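Long-range contacts in hydroxyethylthiazole kinase (Pyrococcus horikoshii, PDB 3HPD), which probably phosphorylates the hydroxyl group of 4-methyl-5-(2-hydroxyethyl)thiazole with ATP and magnesium, a step in thiamine diphosphate biosynthesis: residues R176-Y181 with A258-V263; V219-A224 with D244-I249; I5-R10 with G202-V207; A126-E131 with A155-T160; H184-R189 with K233-F238. All coordinates share one frame; numbering follows the deposited sequence.

Contact 1. Residues R176-Y181 with A258-V263; sequences RTFAVY and AKVREV
Ala-179 and Arg-261 form a hydrogen-bonded pair between antiparallel strands 177-180 and 260-263, with Ala-179 N to Arg-261 O at 2.9 Å and Arg-261 N to Ala-179 O at 3.1 Å. Val-263 N on Thr-177 O and Tyr-181 N on Lys-259 O add one backbone bond each. The ionic part is Arg-176 gripping Glu-262 side-on: NE gives to OE2 at 3.0 Å and NH2 to OE1 at 2.7 Å. Both oxygens lie near the guanidinium plane, yet the donors come from above the carboxylate plane, the two groups being turned 56° apart. A bend at chi3 (73°) turns the guanidinium so that its NE/NH2 side meets the carboxylate, the two side chains crossing at about a right angle. A water joins Glu-262 OE2 to Thr-177 N and Val-263 O. Among the carbon contacts, Glu-262 CG sits over the Phe-178 face, 4.0 Å from its centroid, in a CH-pi contact, while Ala-179 CB meets Val-263 CG2 at 3.9 Å on the other face of the sheet. Arg-261 CD lies in plane at the Tyr-181 ring edge, where NH1 makes a weak bond to OH. Glu-262 thus serves twice, its methylene covering an aromatic face and its carboxylate balancing Arg-176, which ties the final strand to the sheet by charge as well as by backbone.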
# COMPACT_ATOMS: atom_id res chain seq x y z
N ARG A 176 26.47 -22.77 13.41
CA ARG A 176 26.34 -21.82 14.51
C ARG A 176 24.88 -21.37 14.62
O ARG A 176 24.15 -21.35 13.63
CB ARG A 176 27.21 -20.58 14.29
CG ARG A 176 28.71 -20.84 14.31
CD ARG A 176 29.48 -19.54 14.10
NE ARG A 176 29.44 -18.66 15.27
CZ ARG A 176 29.91 -17.42 15.28
NH1 ARG A 176 30.47 -16.90 14.20
NH2 ARG A 176 29.85 -16.69 16.39
N THR A 177 24.47 -21.01 15.83
CA THR A 177 23.10 -20.58 16.06
C THR A 177 23.04 -19.41 17.03
O THR A 177 23.80 -19.36 18.00
CB THR A 177 22.25 -21.75 16.61
OG1 THR A 177 22.24 -22.82 15.66
CG2 THR A 177 20.81 -21.30 16.87
N PHE A 178 22.14 -18.48 16.75
CA PHE A 178 21.95 -17.30 17.59
C PHE A 178 20.49 -17.21 18.02
O PHE A 178 19.59 -17.59 17.28
CB PHE A 178 22.32 -16.03 16.84
CG PHE A 178 23.79 -15.81 16.70
CD1 PHE A 178 24.51 -15.16 17.70
CD2 PHE A 178 24.47 -16.25 15.57
CE1 PHE A 178 25.88 -14.95 17.58
CE2 PHE A 178 25.84 -16.05 15.43
CZ PHE A 178 26.55 -15.39 16.44
N ALA A 179 20.27 -16.70 19.23
CA ALA A 179 18.93 -16.51 19.76
C ALA A 179 18.74 -15.01 19.94
O ALA A 179 19.60 -14.33 20.51
CB ALA A 179 18.78 -17.22 21.09
N VAL A 180 17.62 -14.48 19.44
CA VAL A 180 17.33 -13.06 19.55
C VAL A 180 16.11 -12.88 20.45
O VAL A 180 15.04 -13.42 20.17
CB VAL A 180 17.03 -12.44 18.17
CG1 VAL A 180 16.62 -10.98 18.33
CG2 VAL A 180 18.26 -12.56 17.29
N TYR A 181 16.27 -12.11 21.52
CA TYR A 181 15.18 -11.88 22.47
C TYR A 181 14.47 -10.54 22.31
O TYR A 181 13.47 -10.29 22.99
CB TYR A 181 15.72 -11.99 23.90
CG TYR A 181 16.40 -13.31 24.19
CD1 TYR A 181 15.66 -14.47 24.41
CD2 TYR A 181 17.79 -13.41 24.20
CE1 TYR A 181 16.29 -15.70 24.62
CE2 TYR A 181 18.43 -14.63 24.42
CZ TYR A 181 17.67 -15.77 24.63
OH TYR A 181 18.30 -16.97 24.83
N ALA A 258 20.21 -4.27 22.88
CA ALA A 258 20.38 -5.60 22.29
C ALA A 258 20.31 -6.76 23.28
O ALA A 258 20.94 -6.75 24.33
CB ALA A 258 21.71 -5.65 21.52
N LYS A 259 19.50 -7.76 22.92
CA LYS A 259 19.34 -8.97 23.71
C LYS A 259 19.55 -10.12 22.73
O LYS A 259 18.60 -10.57 22.08
CB LYS A 259 17.93 -9.06 24.31
CG LYS A 259 17.55 -7.90 25.22
CD LYS A 259 16.21 -8.16 25.89
CE LYS A 259 15.77 -6.99 26.75
NZ LYS A 259 16.82 -6.59 27.73
N VAL A 260 20.79 -10.57 22.61
CA VAL A 260 21.13 -11.64 21.68
C VAL A 260 22.30 -12.46 22.21
O VAL A 260 23.19 -11.93 22.87
CB VAL A 260 21.50 -11.05 20.30
CG1 VAL A 260 22.59 -10.00 20.46
CG2 VAL A 260 21.98 -12.16 19.36
N ARG A 261 22.29 -13.76 21.93
CA ARG A 261 23.37 -14.63 22.39
C ARG A 261 23.59 -15.79 21.44
O ARG A 261 22.67 -16.21 20.73
CB ARG A 261 23.04 -15.18 23.79
CG ARG A 261 21.72 -15.94 23.86
CD ARG A 261 21.45 -16.44 25.28
NE ARG A 261 22.28 -17.59 25.64
CZ ARG A 261 21.96 -18.85 25.40
NH1 ARG A 261 20.82 -19.15 24.80
NH2 ARG A 261 22.79 -19.83 25.76
N GLU A 262 24.82 -16.29 21.40
CA GLU A 262 25.13 -17.42 20.55
C GLU A 262 24.77 -18.66 21.36
O GLU A 262 25.09 -18.75 22.54
CB GLU A 262 26.61 -17.47 20.18
CG GLU A 262 26.87 -18.35 18.97
CD GLU A 262 28.33 -18.47 18.62
OE1 GLU A 262 29.09 -17.51 18.84
OE2 GLU A 262 28.72 -19.54 18.10
N VAL A 263 24.10 -19.61 20.71
CA VAL A 263 23.67 -20.83 21.37
C VAL A 263 24.61 -22.02 21.17
O VAL A 263 25.40 -22.05 20.23
CB VAL A 263 22.25 -21.23 20.89
CG1 VAL A 263 21.87 -22.60 21.41
CG2 VAL A 263 21.25 -20.19 21.36
O HOH W 1 26.53 -21.61 17.78

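Contact 2. Residues V219-A224 with D244-I249; sequences VTFGIA and DWLYRI
The Phe-221 ring meets Leu-246 obliquely, Phe-221 CD1 lying 4.2 Å from Leu-246 CD2. Trp-245 turns its indole away from helix 219-224 and touches that helix through its CB, which is 4.0 Å from Ala-224 CB. One indole face takes Arg-248 CD near the rim, and Trp-245 CH2 lies 3.4 Å above the centre of the Arg-248 guanidinium plane. Lys-227 adds a cation-pi contact to the indole, whose NE1 is bonded to Glu-231. The axes of segments 219-224 and 244-248 run 9.0 Å apart at 125°, a distance compatible with the small Ala-224 at the closest backbone approach, where its CA is 5.0 Å from Trp-245 CA. These helices, parts of 210-231 and 235-248, belong to the helices that flank the sheet of this ribokinase-like alpha/beta fold, and on the far side of the second one Tyr-247 packs on Pro-235 of a second subunit. Leu-246 CD2 also reaches Ala-224 CB at 3.9 Å. Ile-249, the first residue past its helix, sends CG1 anti to the backbone N (chi1 -172°), a torsion that carries CD1 into the groove between Thr-220 and Ile-223. There CD1 lies 3.9 Å from Ile-223 CG2, the side chains crossing at about a right angle, and 3.8 Å from Thr-220 O. Thr-220 offers its methyl CG2 to the same isoleucine, while OG1 turns back to Ser-216 O of its own helix.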
# COMPACT_ATOMS: atom_id res chain seq x y z
N VAL A 219 17.76 -8.26 15.40
CA VAL A 219 18.07 -7.46 16.57
C VAL A 219 17.68 -6.00 16.32
O VAL A 219 17.02 -5.37 17.15
CB VAL A 219 19.57 -7.54 16.92
CG1 VAL A 219 19.94 -6.46 17.93
CG2 VAL A 219 19.89 -8.92 17.47
N THR A 220 18.09 -5.48 15.17
CA THR A 220 17.78 -4.10 14.83
C THR A 220 16.27 -3.84 14.80
O THR A 220 15.79 -2.87 15.38
CB THR A 220 18.38 -3.73 13.46
OG1 THR A 220 19.81 -3.81 13.54
CG2 THR A 220 17.99 -2.32 13.06
N PHE A 221 15.53 -4.72 14.13
CA PHE A 221 14.08 -4.53 14.04
C PHE A 221 13.41 -4.76 15.39
O PHE A 221 12.44 -4.07 15.74
CB PHE A 221 13.49 -5.49 13.01
CG PHE A 221 12.03 -5.24 12.73
CD1 PHE A 221 11.63 -4.15 11.97
CD2 PHE A 221 11.06 -6.09 13.25
CE1 PHE A 221 10.28 -3.90 11.72
CE2 PHE A 221 9.70 -5.84 13.02
CZ PHE A 221 9.31 -4.75 12.25
N GLY A 222 13.91 -5.74 16.13
CA GLY A 222 13.34 -6.04 17.44
C GLY A 222 13.49 -4.86 18.39
O GLY A 222 12.58 -4.56 19.16
N ILE A 223 14.64 -4.21 18.33
CA ILE A 223 14.89 -3.04 19.17
C ILE A 223 14.00 -1.88 18.72
O ILE A 223 13.47 -1.14 19.54
CB ILE A 223 16.38 -2.60 19.09
CG1 ILE A 223 17.27 -3.69 19.69
CG2 ILE A 223 16.57 -1.26 19.82
CD1 ILE A 223 18.76 -3.37 19.64
N ALA A 224 13.84 -1.73 17.41
CA ALA A 224 13.01 -0.66 16.88
C ALA A 224 11.58 -0.84 17.40
O ALA A 224 10.89 0.13 17.72
CB ALA A 224 13.02 -0.67 15.34
N ASP A 244 10.48 5.38 12.35
CA ASP A 244 11.25 6.40 13.06
C ASP A 244 12.47 5.78 13.71
O ASP A 244 13.57 6.32 13.62
CB ASP A 244 10.39 7.07 14.14
CG ASP A 244 9.38 8.04 13.57
OD1 ASP A 244 9.33 8.19 12.33
OD2 ASP A 244 8.64 8.66 14.36
N TRP A 245 12.28 4.64 14.36
CA TRP A 245 13.39 4.00 15.04
C TRP A 245 14.35 3.20 14.17
O TRP A 245 15.50 2.99 14.55
CB TRP A 245 12.88 3.18 16.23
CG TRP A 245 12.58 4.12 17.35
CD1 TRP A 245 11.36 4.63 17.71
CD2 TRP A 245 13.55 4.81 18.14
NE1 TRP A 245 11.51 5.61 18.66
CE2 TRP A 245 12.85 5.74 18.95
CE3 TRP A 245 14.94 4.75 18.24
CZ2 TRP A 245 13.50 6.60 19.84
CZ3 TRP A 245 15.59 5.60 19.13
CH2 TRP A 245 14.87 6.51 19.92
N LEU A 246 13.90 2.75 13.01
CA LEU A 246 14.81 2.04 12.12
C LEU A 246 15.82 3.07 11.64
O LEU A 246 16.95 2.75 11.27
CB LEU A 246 14.06 1.44 10.92
CG LEU A 246 13.30 0.15 11.24
CD1 LEU A 246 12.52 -0.31 10.02
CD2 LEU A 246 14.31 -0.92 11.68
N TYR A 247 15.39 4.33 11.67
CA TYR A 247 16.21 5.47 11.26
C TYR A 247 17.09 5.98 12.41
O TYR A 247 18.26 6.29 12.22
CB TYR A 247 15.30 6.60 10.79
CG TYR A 247 15.99 7.88 10.37
CD1 TYR A 247 16.59 8.00 9.11
CD2 TYR A 247 16.02 8.98 11.22
CE1 TYR A 247 17.19 9.19 8.71
CE2 TYR A 247 16.62 10.18 10.83
CZ TYR A 247 17.20 10.27 9.58
OH TYR A 247 17.78 11.46 9.18
N ARG A 248 16.50 6.05 13.61
CA ARG A 248 17.21 6.56 14.78
C ARG A 248 18.15 5.58 15.47
O ARG A 248 19.12 5.99 16.11
CB ARG A 248 16.21 7.07 15.83
CG ARG A 248 15.33 8.20 15.36
CD ARG A 248 14.39 8.66 16.47
NE ARG A 248 15.12 9.24 17.59
CZ ARG A 248 14.54 9.72 18.70
NH1 ARG A 248 13.23 9.67 18.84
NH2 ARG A 248 15.29 10.24 19.66
N ILE A 249 17.88 4.28 15.36
CA ILE A 249 18.73 3.31 16.02
C ILE A 249 20.19 3.53 15.64
O ILE A 249 20.52 3.76 14.47
CB ILE A 249 18.29 1.86 15.70
CG1 ILE A 249 19.08 0.87 16.56
CG2 ILE A 249 18.49 1.57 14.22
CD1 ILE A 249 18.53 -0.55 16.52

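Contact 3. Residues I5-R10 with G202-V207; sequences IEALKR and GAFVAV
Phe-204 points the edge of its ring at helix 2-14, with CD1 3.8 Å from Ala-7 CB and CE1 3.7 Å from Leu-8 N. Both partners lie near the ring plane, so this is an edge-on approach to a helix surface. The Leu-8 side chain runs at a slant to that of Phe-204 and brings Leu-8 CD1 to 4.1 Å from Phe-204 CZ. Val-207 faces Arg-10 through carbon first, its CG2 lying 3.9 Å from Arg-10 CB. The polar link follows further out: Arg-10 NE gives a hydrogen bond to Val-207 O at 2.9 Å, fairly straight at 164°. The oxygen sits close to the guanidinium plane, but the donor stands 45° out of the carbonyl plane, off any lone pair. A bend at chi3 (-63°) folds the guanidinium back over its own helix, where Ala-7 CA lies 3.2 Å above its plane. A leucine in place of Arg-10 would probably leave the Val-207 carbonyl without this donor and the end of segment 202-207 less firmly tied. Leu-37 also packs on Phe-204. Helix 193-205 follows Gly-192, a predicted substrate-binding residue; in ribokinase-like kinases the start of this helix typically forms the anion hole, and the present contact lies toward its other end, packed against helix 2-14.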
# COMPACT_ATOMS: atom_id res chain seq x y z
N ILE A 5 26.56 -3.96 15.29
CA ILE A 5 26.82 -2.53 15.20
C ILE A 5 27.59 -2.24 13.92
O ILE A 5 27.30 -1.28 13.21
CB ILE A 5 27.65 -2.05 16.42
CG1 ILE A 5 26.77 -2.06 17.68
CG2 ILE A 5 28.22 -0.66 16.16
CD1 ILE A 5 27.52 -1.74 18.96
N GLU A 6 28.56 -3.09 13.61
CA GLU A 6 29.35 -2.91 12.41
C GLU A 6 28.55 -3.15 11.13
O GLU A 6 28.75 -2.46 10.13
CB GLU A 6 30.58 -3.82 12.45
CG GLU A 6 31.60 -3.41 13.51
CD GLU A 6 31.99 -1.94 13.39
OE1 GLU A 6 32.43 -1.53 12.30
OE2 GLU A 6 31.84 -1.20 14.39
N ALA A 7 27.63 -4.11 11.17
CA ALA A 7 26.81 -4.40 10.00
C ALA A 7 25.90 -3.20 9.69
O ALA A 7 25.74 -2.80 8.53
CB ALA A 7 25.96 -5.65 10.24
N LEU A 8 25.30 -2.64 10.73
CA LEU A 8 24.41 -1.49 10.57
C LEU A 8 25.18 -0.34 9.95
O LEU A 8 24.69 0.33 9.04
CB LEU A 8 23.84 -1.06 11.92
CG LEU A 8 22.88 0.14 11.89
CD1 LEU A 8 21.67 -0.21 11.03
CD2 LEU A 8 22.44 0.49 13.30
N LYS A 9 26.39 -0.11 10.46
CA LYS A 9 27.22 0.97 9.94
C LYS A 9 27.52 0.73 8.46
O LYS A 9 27.48 1.67 7.66
CB LYS A 9 28.53 1.06 10.74
CG LYS A 9 28.33 1.57 12.16
CD LYS A 9 29.64 1.62 12.93
CE LYS A 9 29.43 2.16 14.34
NZ LYS A 9 30.70 2.16 15.12
N ARG A 10 27.81 -0.52 8.10
CA ARG A 10 28.10 -0.86 6.71
C ARG A 10 26.90 -0.62 5.80
O ARG A 10 27.04 -0.14 4.67
CB ARG A 10 28.55 -2.31 6.58
CG ARG A 10 29.95 -2.57 7.10
CD ARG A 10 30.55 -3.84 6.49
NE ARG A 10 29.80 -5.03 6.87
CZ ARG A 10 29.69 -5.48 8.12
NH1 ARG A 10 30.27 -4.83 9.11
NH2 ARG A 10 28.99 -6.57 8.37
N GLY A 202 17.65 -8.24 3.54
CA GLY A 202 18.21 -8.08 2.20
C GLY A 202 19.30 -7.02 2.20
O GLY A 202 20.31 -7.16 1.51
N ALA A 203 19.10 -5.96 2.98
CA ALA A 203 20.09 -4.89 3.07
C ALA A 203 21.34 -5.38 3.81
O ALA A 203 22.46 -5.13 3.38
CB ALA A 203 19.50 -3.68 3.78
N PHE A 204 21.14 -6.09 4.92
CA PHE A 204 22.26 -6.59 5.70
C PHE A 204 23.07 -7.65 4.96
O PHE A 204 24.30 -7.67 5.04
CB PHE A 204 21.77 -7.16 7.03
CG PHE A 204 21.46 -6.12 8.06
CD1 PHE A 204 22.49 -5.50 8.77
CD2 PHE A 204 20.15 -5.74 8.33
CE1 PHE A 204 22.22 -4.52 9.72
CE2 PHE A 204 19.86 -4.76 9.28
CZ PHE A 204 20.90 -4.15 9.98
N VAL A 205 22.39 -8.54 4.24
CA VAL A 205 23.10 -9.60 3.54
C VAL A 205 23.93 -9.07 2.37
O VAL A 205 24.81 -9.76 1.86
CB VAL A 205 22.11 -10.71 3.05
CG1 VAL A 205 21.43 -10.30 1.76
CG2 VAL A 205 22.85 -12.02 2.91
N ALA A 206 23.65 -7.84 1.96
CA ALA A 206 24.41 -7.22 0.88
C ALA A 206 25.78 -6.77 1.39
O ALA A 206 26.71 -6.59 0.60
CB ALA A 206 23.65 -6.02 0.32
N VAL A 207 25.91 -6.61 2.70
CA VAL A 207 27.17 -6.16 3.28
C VAL A 207 27.85 -7.09 4.28
O VAL A 207 28.95 -6.80 4.76
CB VAL A 207 27.00 -4.77 3.95
CG1 VAL A 207 26.54 -3.75 2.92
CG2 VAL A 207 26.01 -4.86 5.10

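Contact 4. Residues A126-E131 with A155-T160; sequences ALLGEE and AREFNT
Phe-158, at the Schellman-type end of helix 144-157, points the edge of its ring at the Leu-127 backbone of helix 121-131. Thr-160 N to Ala-155 O, at 3.1 Å, closes the motif around Asn-159, whose positive phi turns the chain. The ring atom Phe-158 CZ lies 3.6 Å from Leu-127 O, near the ring plane, and 4.2 Å from Leu-127 CB. Glu-131 slides past the ring in the opposite direction, with Glu-131 CG 3.8 Å from Phe-158 CE1 and its carboxylate plane turned 61° from the ring. The two helices both lie in the connection between neighbouring parallel strands 116-120 and 161-165, so the contact packs helix on helix within one beta-alpha-beta crossover of the alpha/beta fold. With a serine in place of Phe-158, a gap would probably open beside Leu-127 O, and Glu-131 would lose one of the two groups its CG rests on. Glu-157 CG covers the ring from within its own segment, 4.1 Å above the centre. Across the contact Glu-157 meets Leu-128, and Leu-128 CD1 is 3.6 Å from Glu-157 CG. Glu-131 OE2 and Glu-157 OE2 stand 4.0 Å apart, two like charges at the surface that may raise each other's pKa somewhat.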
# COMPACT_ATOMS: atom_id res chain seq x y z
N ALA A 126 6.52 -26.56 8.03
CA ALA A 126 5.79 -27.12 6.90
C ALA A 126 6.73 -27.39 5.73
O ALA A 126 6.57 -28.38 5.01
CB ALA A 126 4.69 -26.16 6.47
N LEU A 127 7.71 -26.52 5.53
CA LEU A 127 8.67 -26.68 4.45
C LEU A 127 9.62 -27.85 4.69
O LEU A 127 9.94 -28.60 3.77
CB LEU A 127 9.50 -25.40 4.27
CG LEU A 127 8.75 -24.16 3.75
CD1 LEU A 127 9.69 -22.97 3.73
CD2 LEU A 127 8.20 -24.44 2.36
N LEU A 128 10.07 -28.00 5.93
CA LEU A 128 10.97 -29.09 6.28
C LEU A 128 10.21 -30.41 6.26
O LEU A 128 10.76 -31.45 5.89
CB LEU A 128 11.56 -28.86 7.68
CG LEU A 128 12.54 -29.91 8.19
CD1 LEU A 128 13.74 -29.99 7.26
CD2 LEU A 128 12.99 -29.54 9.60
N GLY A 129 8.94 -30.37 6.65
CA GLY A 129 8.13 -31.57 6.67
C GLY A 129 7.81 -32.06 5.27
O GLY A 129 8.00 -33.24 4.96
N GLU A 130 7.34 -31.16 4.42
CA GLU A 130 7.00 -31.50 3.04
C GLU A 130 8.24 -31.96 2.30
O GLU A 130 8.21 -32.95 1.57
CB GLU A 130 6.40 -30.27 2.34
CG GLU A 130 5.72 -30.57 1.01
CD GLU A 130 4.52 -31.48 1.17
OE1 GLU A 130 3.81 -31.37 2.19
OE2 GLU A 130 4.27 -32.31 0.26
N GLU A 131 9.34 -31.24 2.50
CA GLU A 131 10.61 -31.57 1.85
C GLU A 131 11.01 -33.02 2.11
O GLU A 131 11.44 -33.73 1.20
CB GLU A 131 11.71 -30.63 2.34
CG GLU A 131 13.08 -30.85 1.71
CD GLU A 131 13.07 -30.72 0.20
OE1 GLU A 131 12.12 -30.12 -0.35
OE2 GLU A 131 14.02 -31.22 -0.45
N ALA A 155 18.17 -25.45 8.18
CA ALA A 155 19.38 -24.85 7.61
C ALA A 155 20.22 -25.90 6.89
O ALA A 155 20.77 -25.64 5.82
CB ALA A 155 20.20 -24.18 8.70
N ARG A 156 20.33 -27.09 7.48
CA ARG A 156 21.11 -28.15 6.86
C ARG A 156 20.34 -28.74 5.68
O ARG A 156 20.92 -29.04 4.63
CB ARG A 156 21.41 -29.25 7.88
CG ARG A 156 22.15 -28.74 9.10
CD ARG A 156 22.79 -29.88 9.88
NE ARG A 156 23.50 -29.39 11.06
CZ ARG A 156 24.55 -29.99 11.60
NH1 ARG A 156 25.02 -31.12 11.07
NH2 ARG A 156 25.14 -29.47 12.67
N GLU A 157 19.03 -28.89 5.85
CA GLU A 157 18.18 -29.44 4.80
C GLU A 157 18.25 -28.60 3.52
O GLU A 157 18.42 -29.13 2.42
CB GLU A 157 16.73 -29.52 5.28
CG GLU A 157 15.76 -30.09 4.26
CD GLU A 157 16.02 -31.55 3.97
OE1 GLU A 157 16.03 -32.36 4.93
OE2 GLU A 157 16.21 -31.90 2.79
N PHE A 158 18.12 -27.29 3.67
CA PHE A 158 18.13 -26.38 2.53
C PHE A 158 19.47 -25.72 2.24
O PHE A 158 19.56 -24.83 1.39
CB PHE A 158 17.04 -25.32 2.72
CG PHE A 158 15.66 -25.89 2.85
CD1 PHE A 158 15.09 -26.60 1.79
CD2 PHE A 158 14.95 -25.77 4.03
CE1 PHE A 158 13.83 -27.17 1.91
CE2 PHE A 158 13.68 -26.35 4.16
CZ PHE A 158 13.13 -27.05 3.10
N ASN A 159 20.51 -26.16 2.94
CA ASN A 159 21.86 -25.64 2.76
C ASN A 159 21.88 -24.11 2.70
O ASN A 159 22.40 -23.52 1.76
CB ASN A 159 22.48 -26.21 1.48
CG ASN A 159 23.94 -25.84 1.33
OD1 ASN A 159 24.71 -25.90 2.30
ND2 ASN A 159 24.34 -25.48 0.11
N THR A 160 21.32 -23.48 3.73
CA THR A 160 21.26 -22.03 3.77
C THR A 160 21.13 -21.58 5.22
O THR A 160 21.13 -22.40 6.14
CB THR A 160 20.04 -21.52 2.97
OG1 THR A 160 20.09 -20.09 2.83
CG2 THR A 160 18.74 -21.91 3.68

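Contact 5. Residues H184-R189 with K233-F238; sequences HELLGR and KYPGSF
Leu-186 lays its CD2 methyl over one face of the Phe-238 ring, a CH-pi contact 3.9 Å from the centroid and 27° off the ring normal. The methyl is offset toward the rim, and its closest ring atom is CG at 3.5 Å. With CG anti to the backbone N (chi1 171°), the Phe-238 ring reaches across to the 3-10 turn and slides past Leu-186 in the opposite direction. Further carbon contacts surround this one. Leu-187 CD2 reaches Phe-238 CZ at 3.8 Å, the side chains crossing at about a right angle, and Arg-189 CB packs on Pro-235 CG at 3.8 Å. Leu-186 CD1 also approaches the proline ring, 4.2 Å from Pro-235 CG. Segment 184-189 thereby sits, as a 3-10 turn in the loop between strand 177-180 and helix 193-205, against the first turn of helix 235-248. Beyond that turn lies a subunit interface, where Ser-237 OG is hydrogen-bonded to Asp-244 OD2 of a third subunit and Pro-235 packs on its Tyr-247. No hydrogen bond crosses between the segments; those of 184-189 close the turn itself. Leu-186 N gives a straight hydrogen bond (171°) to His-184 ND1, 3.0 Å away and near the imidazole plane, and Arg-189 N bonds Leu-186 O at 2.8 Å. The imidazole also stacks on Tyr-229 of helix 210-231.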
# COMPACT_ATOMS: atom_id res chain seq x y z
N HIS A 184 8.58 -6.93 20.41
CA HIS A 184 7.43 -6.58 21.22
C HIS A 184 6.18 -7.21 20.63
O HIS A 184 6.02 -7.25 19.41
CB HIS A 184 7.25 -5.06 21.31
CG HIS A 184 6.28 -4.64 22.37
ND1 HIS A 184 4.91 -4.77 22.22
CD2 HIS A 184 6.47 -4.21 23.64
CE1 HIS A 184 4.31 -4.44 23.35
NE2 HIS A 184 5.24 -4.10 24.23
N GLU A 185 5.30 -7.70 21.49
CA GLU A 185 4.09 -8.37 21.04
C GLU A 185 3.14 -7.54 20.18
O GLU A 185 2.35 -8.10 19.43
CB GLU A 185 3.32 -8.94 22.24
CG GLU A 185 3.09 -7.97 23.37
CD GLU A 185 2.19 -8.55 24.45
OE1 GLU A 185 2.34 -9.75 24.77
OE2 GLU A 185 1.35 -7.80 24.99
N LEU A 186 3.20 -6.21 20.28
CA LEU A 186 2.29 -5.40 19.48
C LEU A 186 2.56 -5.56 17.99
O LEU A 186 1.73 -5.18 17.16
CB LEU A 186 2.37 -3.92 19.89
CG LEU A 186 1.24 -3.03 19.34
CD1 LEU A 186 -0.11 -3.59 19.78
CD2 LEU A 186 1.41 -1.61 19.84
N LEU A 187 3.71 -6.12 17.64
CA LEU A 187 4.05 -6.35 16.24
C LEU A 187 2.97 -7.25 15.65
O LEU A 187 2.74 -7.24 14.44
CB LEU A 187 5.41 -7.03 16.10
CG LEU A 187 6.66 -6.15 16.26
CD1 LEU A 187 7.91 -7.02 16.17
CD2 LEU A 187 6.69 -5.07 15.18
N GLY A 188 2.31 -8.02 16.51
CA GLY A 188 1.26 -8.91 16.04
C GLY A 188 0.04 -8.17 15.52
O GLY A 188 -0.82 -8.77 14.88
N ARG A 189 -0.03 -6.87 15.80
CA ARG A 189 -1.17 -6.06 15.34
C ARG A 189 -0.83 -5.17 14.15
O ARG A 189 -1.61 -4.29 13.79
CB ARG A 189 -1.71 -5.21 16.49
CG ARG A 189 -2.21 -6.01 17.68
CD ARG A 189 -3.18 -7.12 17.26
NE ARG A 189 -3.81 -7.73 18.42
CZ ARG A 189 -5.01 -7.38 18.90
NH1 ARG A 189 -5.71 -6.42 18.30
NH2 ARG A 189 -5.49 -7.97 19.98
N LYS A 233 1.58 3.11 22.20
CA LYS A 233 0.98 1.88 22.71
C LYS A 233 -0.12 1.27 21.85
O LYS A 233 -0.63 0.19 22.18
CB LYS A 233 0.41 2.14 24.11
CG LYS A 233 1.37 2.82 25.07
CD LYS A 233 2.50 1.90 25.48
CE LYS A 233 3.47 2.59 26.43
NZ LYS A 233 4.14 3.75 25.77
N TYR A 234 -0.49 1.94 20.77
CA TYR A 234 -1.56 1.45 19.90
C TYR A 234 -1.05 1.21 18.48
O TYR A 234 -0.16 1.91 18.01
CB TYR A 234 -2.71 2.46 19.94
CG TYR A 234 -2.99 2.89 21.37
CD1 TYR A 234 -3.47 1.97 22.31
CD2 TYR A 234 -2.73 4.19 21.79
CE1 TYR A 234 -3.67 2.35 23.65
CE2 TYR A 234 -2.93 4.57 23.12
CZ TYR A 234 -3.40 3.65 24.04
OH TYR A 234 -3.60 4.03 25.35
N PRO A 235 -1.63 0.21 17.78
CA PRO A 235 -1.29 -0.22 16.41
C PRO A 235 -0.95 0.81 15.34
O PRO A 235 0.04 0.66 14.63
CB PRO A 235 -2.48 -1.09 16.01
CG PRO A 235 -2.92 -1.67 17.31
CD PRO A 235 -2.87 -0.46 18.22
N GLY A 236 -1.79 1.84 15.19
CA GLY A 236 -1.53 2.84 14.17
C GLY A 236 -0.29 3.67 14.44
O GLY A 236 0.62 3.76 13.61
N SER A 237 -0.24 4.29 15.62
CA SER A 237 0.91 5.11 16.00
C SER A 237 2.17 4.27 16.17
O SER A 237 3.27 4.73 15.88
CB SER A 237 0.61 5.85 17.31
OG SER A 237 -0.51 6.70 17.16
N PHE A 238 2.00 3.04 16.63
CA PHE A 238 3.12 2.12 16.82
C PHE A 238 3.77 1.81 15.47
O PHE A 238 4.99 1.80 15.34
CB PHE A 238 2.62 0.83 17.48
CG PHE A 238 3.63 -0.29 17.53
CD1 PHE A 238 4.73 -0.22 18.37
CD2 PHE A 238 3.44 -1.43 16.75
CE1 PHE A 238 5.65 -1.28 18.44
CE2 PHE A 238 4.35 -2.49 16.81
CZ PHE A 238 5.45 -2.42 17.66

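Overall arrangement
Helix 210-231 connects most of the contacts. In contact 2 its Val-219 packs on Val-260 of contact 1 (CG2 to CB, 3.9 Å), its Thr-220 on Phe-204 of contact 3 (OG1 to CZ, 3.7 Å) and its Phe-221 on Leu-187 of contact 5 (CE2 to CD2, 3.8 Å). Contacts 2 and 5 also share helix 235-248. Contact 4 stands apart, its centre about 30 Å from that of contact 2, on the opposite side of the chain's centre. The predicted ATP-binding residues lie near several contacts: Thr-165 is about 8 Å, side chain to side chain, from Val-180 of contact 1 and from Phe-221 of contact 2, and Lys-118 about 9 Å from Leu-127 of contact 4.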